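Local coordinates for protein delta-1-pyrroline-5-carboxylate dehydrogenase, mitochondrial (Mus musculus, PDB 4E3X) that catalyses, as a homodimeric mitochondrial aldehyde dehydrogenase, the NAD-dependent oxidation of glutamate semialdehyde to glutamate, the second of the two steps from proline to glutamate, at residues A340-C348 / E446-T454; F388-F397 / C421-P431. All coordinates share one frame; numbering follows the deposited sequence.

Contact 1. Residues A340-C348 / E446-T454; sequences AFEYGGQKC and EEIFGPVLT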
loop_
_atom_site.group_PDB
_atom_site.type_symbol
_atom_site.label_atom_id
_atom_site.label_comp_id
_atom_site.label_asym_id
_atom_site.label_seq_id
_atom_site.Cartn_x
_atom_site.Cartn_y
_atom_site.Cartn_z
ATOM N N ALA B 340 14.323 -27.062 -7.893
ATOM C CA ALA B 340 15.626 -26.834 -7.284
ATOM C C ALA B 340 16.707 -26.425 -8.276
ATOM O O ALA B 340 17.613 -25.663 -7.924
ATOM C CB ALA B 340 16.079 -28.066 -6.520
ATOM N N PHE B 341 16.635 -26.942 -9.499
ATOM C CA PHE B 341 17.778 -26.847 -10.403
ATOM C C PHE B 341 17.576 -26.062 -11.701
ATOM O O PHE B 341 18.559 -25.688 -12.333
ATOM C CB PHE B 341 18.296 -28.255 -10.735
ATOM C CG PHE B 341 18.731 -29.050 -9.532
ATOM C CD1 PHE B 341 19.453 -28.450 -8.512
ATOM C CD2 PHE B 341 18.418 -30.396 -9.421
ATOM C CE1 PHE B 341 19.855 -29.174 -7.398
ATOM C CE2 PHE B 341 18.820 -31.130 -8.314
ATOM C CZ PHE B 341 19.541 -30.516 -7.306
ATOM N N GLU B 342 16.335 -25.807 -12.108
ATOM C CA GLU B 342 16.128 -24.977 -13.297
ATOM C C GLU B 342 16.753 -23.606 -13.080
ATOM O O GLU B 342 16.703 -23.059 -11.974
ATOM C CB GLU B 342 14.646 -24.858 -13.652
ATOM C CG GLU B 342 14.093 -26.119 -14.299
ATOM C CD GLU B 342 12.623 -26.017 -14.648
ATOM O OE1 GLU B 342 11.847 -25.440 -13.859
ATOM O OE2 GLU B 342 12.248 -26.515 -15.729
ATOM N N TYR B 343 17.360 -23.072 -14.138
ATOM C CA TYR B 343 18.149 -21.841 -14.066
ATOM C C TYR B 343 19.151 -21.890 -12.900
ATOM O O TYR B 343 19.446 -20.881 -12.253
ATOM C CB TYR B 343 17.264 -20.575 -14.053
ATOM C CG TYR B 343 18.066 -19.299 -14.245
ATOM C CD1 TYR B 343 19.054 -19.220 -15.226
ATOM C CD2 TYR B 343 17.842 -18.181 -13.449
ATOM C CE1 TYR B 343 19.809 -18.073 -15.400
ATOM C CE2 TYR B 343 18.594 -17.026 -13.620
ATOM C CZ TYR B 343 19.565 -16.980 -14.603
ATOM O OH TYR B 343 20.324 -15.842 -14.775
ATOM N N GLY B 344 19.681 -23.085 -12.642
ATOM C CA GLY B 344 20.658 -23.268 -11.584
ATOM C C GLY B 344 20.177 -22.878 -10.197
ATOM O O GLY B 344 20.987 -22.474 -9.359
ATOM N N GLY B 345 18.870 -22.972 -9.961
ATOM C CA GLY B 345 18.298 -22.603 -8.676
ATOM C C GLY B 345 18.327 -21.108 -8.391
ATOM O O GLY B 345 18.099 -20.688 -7.253
ATOM N N GLN B 346 18.607 -20.303 -9.414
ATOM C CA GLN B 346 18.716 -18.856 -9.239
ATOM C C GLN B 346 17.365 -18.164 -9.339
ATOM O O GLN B 346 17.174 -17.234 -10.134
ATOM C CB GLN B 346 19.687 -18.285 -10.263
ATOM C CG GLN B 346 21.058 -18.929 -10.192
ATOM C CD GLN B 346 21.979 -18.385 -11.258
ATOM O OE1 GLN B 346 22.915 -17.640 -10.963
ATOM N NE2 GLN B 346 21.701 -18.731 -12.514
ATOM N N LYS B 347 16.420 -18.626 -8.529
ATOM C CA LYS B 347 15.086 -18.042 -8.511
ATOM C C LYS B 347 14.683 -17.790 -7.077
ATOM O O LYS B 347 14.954 -18.605 -6.197
ATOM C CB LYS B 347 14.067 -18.982 -9.149
ATOM C CG LYS B 347 14.343 -19.366 -10.595
ATOM C CD LYS B 347 13.164 -20.136 -11.170
ATOM C CE LYS B 347 13.396 -20.495 -12.628
ATOM N NZ LYS B 347 12.222 -21.185 -13.224
ATOM N N CYS B 348 14.014 -16.671 -6.839
ATOM C CA CYS B 348 13.497 -16.359 -5.512
ATOM C C CYS B 348 12.492 -17.399 -5.054
ATOM O O CYS B 348 12.211 -17.501 -3.868
ATOM C CB CYS B 348 12.822 -14.992 -5.508
ATOM S SG CYS B 348 13.927 -13.647 -5.893
ATOM N N GLU B 446 19.513 -20.231 5.042
ATOM C CA GLU B 446 20.062 -19.136 4.249
ATOM C C GLU B 446 19.891 -19.337 2.746
ATOM O O GLU B 446 20.123 -20.428 2.220
ATOM C CB GLU B 446 21.532 -18.904 4.613
ATOM C CG GLU B 446 21.729 -18.639 6.099
ATOM C CD GLU B 446 23.177 -18.412 6.473
ATOM O OE1 GLU B 446 23.869 -17.660 5.753
ATOM O OE2 GLU B 446 23.620 -18.987 7.490
ATOM N N GLU B 447 19.484 -18.271 2.059
ATOM C CA GLU B 447 19.248 -18.329 0.621
ATOM C C GLU B 447 20.569 -18.376 -0.146
ATOM O O GLU B 447 21.373 -17.447 -0.084
ATOM C CB GLU B 447 18.392 -17.143 0.158
ATOM C CG GLU B 447 17.973 -17.229 -1.310
ATOM C CD GLU B 447 17.138 -16.040 -1.769
ATOM O OE1 GLU B 447 17.510 -14.893 -1.445
ATOM O OE2 GLU B 447 16.107 -16.266 -2.448
ATOM N N ILE B 448 20.784 -19.469 -0.870
ATOM C CA ILE B 448 22.027 -19.685 -1.598
ATOM C C ILE B 448 21.979 -19.146 -3.031
ATOM O O ILE B 448 22.978 -18.634 -3.539
ATOM C CB ILE B 448 22.398 -21.179 -1.597
ATOM C CG1 ILE B 448 22.623 -21.662 -0.163
ATOM C CG2 ILE B 448 23.636 -21.434 -2.449
ATOM C CD1 ILE B 448 22.807 -23.152 -0.046
ATOM N N PHE B 449 20.821 -19.257 -3.679
ATOM C CA PHE B 449 20.675 -18.825 -5.073
ATOM C C PHE B 449 21.632 -19.604 -5.980
ATOM O O PHE B 449 22.356 -19.043 -6.802
ATOM C CB PHE B 449 20.841 -17.298 -5.217
ATOM C CG PHE B 449 19.623 -16.608 -5.763
ATOM C CD1 PHE B 449 19.668 -15.958 -6.986
ATOM C CD2 PHE B 449 18.427 -16.627 -5.063
ATOM C CE1 PHE B 449 18.544 -15.325 -7.494
ATOM C CE2 PHE B 449 17.303 -15.994 -5.559
ATOM C CZ PHE B 449 17.359 -15.343 -6.778
ATOM N N GLY B 450 21.618 -20.918 -5.806
ATOM C CA GLY B 450 22.428 -21.823 -6.599
ATOM C C GLY B 450 21.758 -23.181 -6.627
ATOM O O GLY B 450 20.731 -23.371 -5.986
ATOM N N PRO B 451 22.338 -24.137 -7.370
ATOM C CA PRO B 451 21.684 -25.434 -7.567
ATOM C C PRO B 451 21.988 -26.382 -6.416
ATOM O O PRO B 451 22.657 -27.396 -6.584
ATOM C CB PRO B 451 22.303 -25.931 -8.877
ATOM C CG PRO B 451 23.665 -25.329 -8.889
ATOM C CD PRO B 451 23.534 -23.982 -8.214
ATOM N N VAL B 452 21.494 -26.025 -5.237
ATOM C CA VAL B 452 21.845 -26.711 -4.001
ATOM C C VAL B 452 20.590 -27.039 -3.206
ATOM O O VAL B 452 19.959 -26.160 -2.609
ATOM C CB VAL B 452 22.810 -25.862 -3.148
ATOM C CG1 VAL B 452 23.227 -26.626 -1.893
ATOM C CG2 VAL B 452 24.045 -25.489 -3.962
ATOM N N LEU B 453 20.226 -28.316 -3.217
ATOM C CA LEU B 453 19.024 -28.791 -2.558
ATOM C C LEU B 453 19.393 -29.533 -1.287
ATOM O O LEU B 453 20.238 -30.434 -1.311
ATOM C CB LEU B 453 18.268 -29.735 -3.491
ATOM C CG LEU B 453 17.027 -30.423 -2.918
ATOM C CD1 LEU B 453 15.950 -29.401 -2.568
ATOM C CD2 LEU B 453 16.506 -31.451 -3.900
ATOM N N THR B 454 18.776 -29.149 -0.175
ATOM C CA THR B 454 18.982 -29.853 1.090
ATOM C C THR B 454 17.730 -30.627 1.480
ATOM O O THR B 454 16.621 -30.091 1.420
ATOM C CB THR B 454 19.371 -28.898 2.232
ATOM O OG1 THR B 454 20.523 -28.139 1.846
ATOM C CG2 THR B 454 19.691 -29.686 3.495
HETATM O O HOH W 1 18.099 -22.118 -4.902
HETATM O O HOH W 2 23.046 -16.731 -8.332
HETATM O O HOH W 3 15.644 -18.783 -3.376
#
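Phe449 lays one face of its ring over the peptide that joins Gln346 to Lys347, with Gln346 C 3.6 Å above the ring plane, toward the rim. At the ring's far end, Cys348 SG lies 3.9 Å from Phe449 CZ, a sulfur-aromatic contact at the edge, 80° off the ring normal. This is the catalytic loop of the aldehyde dehydrogenase fold: Cys348 is the nucleophile, Glu447 belongs to the NAD site, and Gln346 O accepts a hydrogen bond from Asn211 ND2, the probable transition-state stabiliser. Water joins the two segments. One molecule links Lys347 O to Glu447 OE2, which also accepts from Gly317 N, and another donates to Gln346 OE1, at 2.8 Å, and to Phe449 O. OE1 probably accepts from Ile392 N too; with CG anti to the carbonyl carbon (chi1 -57°), the extended Gln346 chain brings NE2 to donate to Tyr343 O, 46° out of that carbonyl's plane. Gly345 turns its backbone closely against Gly450 O, where a beta carbon would clash. Beyond it the contact becomes apolar: Phe341 CD1 meets Pro451 CB at 3.8 Å, the side chains crossing at about a right angle, and Leu453 CB rests 4.1 Å from Ala340 CB.

Contact 2. Residues F388-F397 / C421-P431; sequences FSAVIDAKAF and CNESVGYYVEP. With PRO (proline), chain J.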
loop_
_atom_site.group_PDB
_atom_site.type_symbol
_atom_site.label_atom_id
_atom_site.label_comp_id
_atom_site.label_asym_id
_atom_site.label_seq_id
_atom_site.Cartn_x
_atom_site.Cartn_y
_atom_site.Cartn_z
ATOM N N PHE B 388 20.412 -27.031 -17.397
ATOM C CA PHE B 388 20.720 -25.680 -16.923
ATOM C C PHE B 388 22.198 -25.391 -17.138
ATOM O O PHE B 388 22.983 -26.312 -17.390
ATOM C CB PHE B 388 20.275 -25.451 -15.465
ATOM C CG PHE B 388 21.125 -26.137 -14.414
ATOM C CD1 PHE B 388 20.839 -27.427 -13.989
ATOM C CD2 PHE B 388 22.169 -25.459 -13.802
ATOM C CE1 PHE B 388 21.606 -28.034 -12.991
ATOM C CE2 PHE B 388 22.933 -26.059 -12.811
ATOM C CZ PHE B 388 22.649 -27.346 -12.404
ATOM N N SER B 389 22.565 -24.117 -17.069
ATOM C CA SER B 389 23.924 -23.701 -17.385
ATOM C C SER B 389 24.615 -23.067 -16.183
ATOM O O SER B 389 24.186 -23.233 -15.037
ATOM C CB SER B 389 23.917 -22.732 -18.573
ATOM O OG SER B 389 25.229 -22.524 -19.080
ATOM N N ALA B 390 25.700 -22.356 -16.459
ATOM C CA ALA B 390 26.474 -21.672 -15.439
ATOM C C ALA B 390 25.628 -20.711 -14.618
ATOM O O ALA B 390 24.636 -20.166 -15.106
ATOM C CB ALA B 390 27.593 -20.914 -16.100
ATOM N N VAL B 391 26.040 -20.489 -13.375
ATOM C CA VAL B 391 25.443 -19.443 -12.555
ATOM C C VAL B 391 25.938 -18.078 -13.034
ATOM O O VAL B 391 26.834 -17.987 -13.876
ATOM C CB VAL B 391 25.706 -19.653 -11.044
ATOM C CG1 VAL B 391 25.109 -20.987 -10.585
ATOM C CG2 VAL B 391 27.200 -19.578 -10.726
ATOM N N ILE B 392 25.342 -17.018 -12.506
ATOM C CA ILE B 392 25.389 -15.713 -13.167
ATOM C C ILE B 392 26.750 -15.012 -13.212
ATOM O O ILE B 392 27.094 -14.407 -14.224
ATOM C CB ILE B 392 24.316 -14.759 -12.572
ATOM C CG1 ILE B 392 24.163 -13.483 -13.417
ATOM C CG2 ILE B 392 24.612 -14.438 -11.106
ATOM C CD1 ILE B 392 23.579 -13.718 -14.808
ATOM N N ASP B 393 27.516 -15.078 -12.128
ATOM C CA ASP B 393 28.757 -14.325 -12.058
ATOM C C ASP B 393 29.726 -14.891 -11.031
ATOM O O ASP B 393 29.433 -15.872 -10.341
ATOM C CB ASP B 393 28.506 -12.815 -11.837
ATOM C CG ASP B 393 27.863 -12.489 -10.490
ATOM O OD1 ASP B 393 27.710 -13.378 -9.629
ATOM O OD2 ASP B 393 27.506 -11.311 -10.298
ATOM N N ALA B 394 30.891 -14.262 -10.947
ATOM C CA ALA B 394 31.952 -14.728 -10.069
ATOM C C ALA B 394 31.536 -14.710 -8.604
ATOM O O ALA B 394 31.899 -15.609 -7.841
ATOM C CB ALA B 394 33.213 -13.898 -10.281
ATOM N N LYS B 395 30.765 -13.700 -8.211
ATOM C CA LYS B 395 30.335 -13.583 -6.819
ATOM C C LYS B 395 29.382 -14.719 -6.440
ATOM O O LYS B 395 29.489 -15.303 -5.362
ATOM C CB LYS B 395 29.687 -12.222 -6.563
ATOM N N ALA B 396 28.461 -15.050 -7.334
ATOM C CA ALA B 396 27.525 -16.140 -7.085
ATOM C C ALA B 396 28.283 -17.455 -6.975
ATOM O O ALA B 396 28.037 -18.254 -6.071
ATOM C CB ALA B 396 26.495 -16.218 -8.199
ATOM N N PHE B 397 29.214 -17.664 -7.900
ATOM C CA PHE B 397 30.036 -18.866 -7.912
ATOM C C PHE B 397 30.790 -19.021 -6.593
ATOM O O PHE B 397 30.786 -20.089 -5.988
ATOM C CB PHE B 397 31.020 -18.803 -9.086
ATOM C CG PHE B 397 31.829 -20.061 -9.272
ATOM C CD1 PHE B 397 33.037 -20.227 -8.613
ATOM C CD2 PHE B 397 31.389 -21.066 -10.118
ATOM C CE1 PHE B 397 33.789 -21.376 -8.782
ATOM C CE2 PHE B 397 32.139 -22.222 -10.297
ATOM C CZ PHE B 397 33.342 -22.373 -9.628
ATOM N N CYS B 421 32.441 -28.054 -8.974
ATOM C CA CYS B 421 32.304 -26.783 -9.682
ATOM C C CYS B 421 33.610 -26.416 -10.388
ATOM O O CYS B 421 34.684 -26.869 -9.995
ATOM C CB CYS B 421 31.841 -25.663 -8.745
ATOM S SG CYS B 421 32.955 -25.267 -7.381
ATOM N N ASN B 422 33.502 -25.597 -11.433
ATOM C CA ASN B 422 34.632 -25.262 -12.294
ATOM C C ASN B 422 34.364 -23.918 -12.952
ATOM O O ASN B 422 33.415 -23.787 -13.723
ATOM C CB ASN B 422 34.799 -26.354 -13.362
ATOM C CG ASN B 422 36.069 -26.202 -14.186
ATOM O OD1 ASN B 422 36.574 -25.102 -14.393
ATOM N ND2 ASN B 422 36.581 -27.323 -14.676
ATOM N N GLU B 423 35.188 -22.918 -12.650
ATOM C CA GLU B 423 34.987 -21.594 -13.241
ATOM C C GLU B 423 36.030 -21.217 -14.289
ATOM O O GLU B 423 36.222 -20.036 -14.578
ATOM C CB GLU B 423 34.874 -20.500 -12.168
ATOM C CG GLU B 423 36.096 -20.333 -11.280
ATOM C CD GLU B 423 35.941 -19.177 -10.303
ATOM O OE1 GLU B 423 35.099 -18.286 -10.556
ATOM O OE2 GLU B 423 36.652 -19.160 -9.276
ATOM N N SER B 424 36.679 -22.216 -14.880
ATOM C CA SER B 424 37.715 -21.943 -15.877
ATOM C C SER B 424 37.171 -21.321 -17.176
ATOM O O SER B 424 37.836 -20.484 -17.791
ATOM C CB SER B 424 38.535 -23.204 -16.181
ATOM O OG SER B 424 37.749 -24.186 -16.832
ATOM N N VAL B 425 35.973 -21.730 -17.586
ATOM C CA VAL B 425 35.386 -21.254 -18.842
ATOM C C VAL B 425 34.091 -20.477 -18.605
ATOM O O VAL B 425 33.880 -19.404 -19.178
ATOM C CB VAL B 425 35.116 -22.425 -19.808
ATOM C CG1 VAL B 425 34.418 -21.932 -21.066
ATOM C CG2 VAL B 425 36.422 -23.135 -20.160
ATOM N N GLY B 426 33.220 -21.045 -17.774
ATOM C CA GLY B 426 32.012 -20.377 -17.320
ATOM C C GLY B 426 31.886 -20.633 -15.836
ATOM O O GLY B 426 32.693 -21.369 -15.276
ATOM N N TYR B 427 30.889 -20.040 -15.191
ATOM C CA TYR B 427 30.699 -20.234 -13.754
ATOM C C TYR B 427 29.886 -21.499 -13.483
ATOM O O TYR B 427 28.757 -21.443 -13.007
ATOM C CB TYR B 427 30.057 -18.988 -13.134
ATOM C CG TYR B 427 30.891 -17.750 -13.390
ATOM C CD1 TYR B 427 32.151 -17.613 -12.818
ATOM C CD2 TYR B 427 30.438 -16.733 -14.228
ATOM C CE1 TYR B 427 32.935 -16.497 -13.054
ATOM C CE2 TYR B 427 31.214 -15.607 -14.468
ATOM C CZ TYR B 427 32.459 -15.495 -13.876
ATOM O OH TYR B 427 33.237 -14.383 -14.112
ATOM N N TYR B 428 30.481 -22.649 -13.787
ATOM C CA TYR B 428 29.746 -23.904 -13.793
ATOM C C TYR B 428 29.705 -24.620 -12.448
ATOM O O TYR B 428 30.742 -24.965 -11.875
ATOM C CB TYR B 428 30.323 -24.839 -14.850
ATOM C CG TYR B 428 29.860 -24.566 -16.266
ATOM C CD1 TYR B 428 28.541 -24.796 -16.647
ATOM C CD2 TYR B 428 30.751 -24.121 -17.232
ATOM C CE1 TYR B 428 28.124 -24.573 -17.945
ATOM C CE2 TYR B 428 30.342 -23.897 -18.534
ATOM C CZ TYR B 428 29.031 -24.131 -18.885
ATOM O OH TYR B 428 28.627 -23.919 -20.181
ATOM N N VAL B 429 28.490 -24.868 -11.970
ATOM C CA VAL B 429 28.256 -25.621 -10.741
ATOM C C VAL B 429 27.333 -26.793 -11.047
ATOM O O VAL B 429 26.258 -26.604 -11.618
ATOM C CB VAL B 429 27.584 -24.732 -9.671
ATOM C CG1 VAL B 429 27.388 -25.504 -8.368
ATOM C CG2 VAL B 429 28.408 -23.470 -9.439
ATOM N N GLU B 430 27.750 -28.005 -10.683
ATOM C CA GLU B 430 26.884 -29.169 -10.845
ATOM C C GLU B 430 25.700 -29.082 -9.884
ATOM O O GLU B 430 25.807 -28.469 -8.818
ATOM C CB GLU B 430 27.663 -30.461 -10.583
ATOM C CG GLU B 430 28.791 -30.715 -11.570
ATOM C CD GLU B 430 28.312 -30.765 -13.012
ATOM O OE1 GLU B 430 28.987 -30.171 -13.881
ATOM O OE2 GLU B 430 27.270 -31.401 -13.280
ATOM N N PRO B 431 24.566 -29.702 -10.249
ATOM C CA PRO B 431 23.470 -29.751 -9.282
ATOM C C PRO B 431 23.904 -30.566 -8.069
ATOM O O PRO B 431 24.586 -31.584 -8.223
ATOM C CB PRO B 431 22.352 -30.464 -10.050
ATOM C CG PRO B 431 23.049 -31.251 -11.102
ATOM C CD PRO B 431 24.249 -30.435 -11.488
HETATM N N PRO J . 25.463 -12.002 -8.271
HETATM C CA PRO J . 25.936 -11.000 -7.312
HETATM C C PRO J . 26.158 -11.605 -5.929
HETATM O O PRO J . 26.070 -12.823 -5.752
HETATM C CB PRO J . 24.795 -9.965 -7.281
HETATM C CG PRO J . 23.692 -10.528 -8.164
HETATM C CD PRO J . 24.366 -11.477 -9.098
HETATM O OXT PRO J . 26.446 -10.892 -4.968
HETATM O O HOH W 4 26.016 -24.312 -13.186
HETATM O O HOH W 5 31.668 -12.283 -13.063
HETATM O O HOH W 6 34.438 -16.777 -8.040
#
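Phe397 reaches from the first turn of its helix between Tyr427, Glu423 and Cys421. Its CB lies 4.1 Å from Tyr427 CD1; with CG swung anti to the backbone N (chi1 -174°), the ring is carried on toward the strands. CD2 then meets Val429 CG2, CE2 points at Tyr428 O in the ring plane, and CD1 and CE1 run beneath the Glu423 carboxylate, stacked at 21° to the ring, CE1 being 3.4 Å from Glu423 CD. At the tip, Phe397 CZ touches Cys421 SG at 3.7 Å. Glu423 CB sits over the ring face in a CH-pi contact.

Tyr427 answers from the opposite segment: its ring covers the Asp393-Ala394 peptide at the start of the helix, with Asp393 C 3.7 Å above its centre, and the backbone O of Tyr427 accepts from Val391 N at 2.9 Å. With an alanine here, the Asp393-Ala394 peptide would probably lose its aromatic cover and the water on Ala394 N its phenol partner. Asp393, at the N-cap, accepts from Ala396 N through OD1, which also takes a weak bond from the bound proline. Helix 394-409 thus packs on strands 421-422 and 428-436, with Phe388 and Pro431 meeting Phe341 of helix 329-341.

In the fold
The pair illustrates how one sheet serves both a catalytic centre and its margin. Contact 1 is buried, whereas contact 2 is only partly so, its exposed residues lying at the start of helix 394-409 and where strand 421-422 runs into its turn. They share a sheet rather than an element: strands 428-436 and 452-458 are parallel neighbours in it, and contact 2 is nested in the chain loop that contact 1 closes. Both use rings and bridging waters. Contact 1, however, sets a ring on backbone peptides beside close glycines, without a direct hydrogen bond between its segments, while contact 2 has one and a larger apolar and aromatic share. The two meet at the Gln346 amide and where Phe388 packs on Gly344.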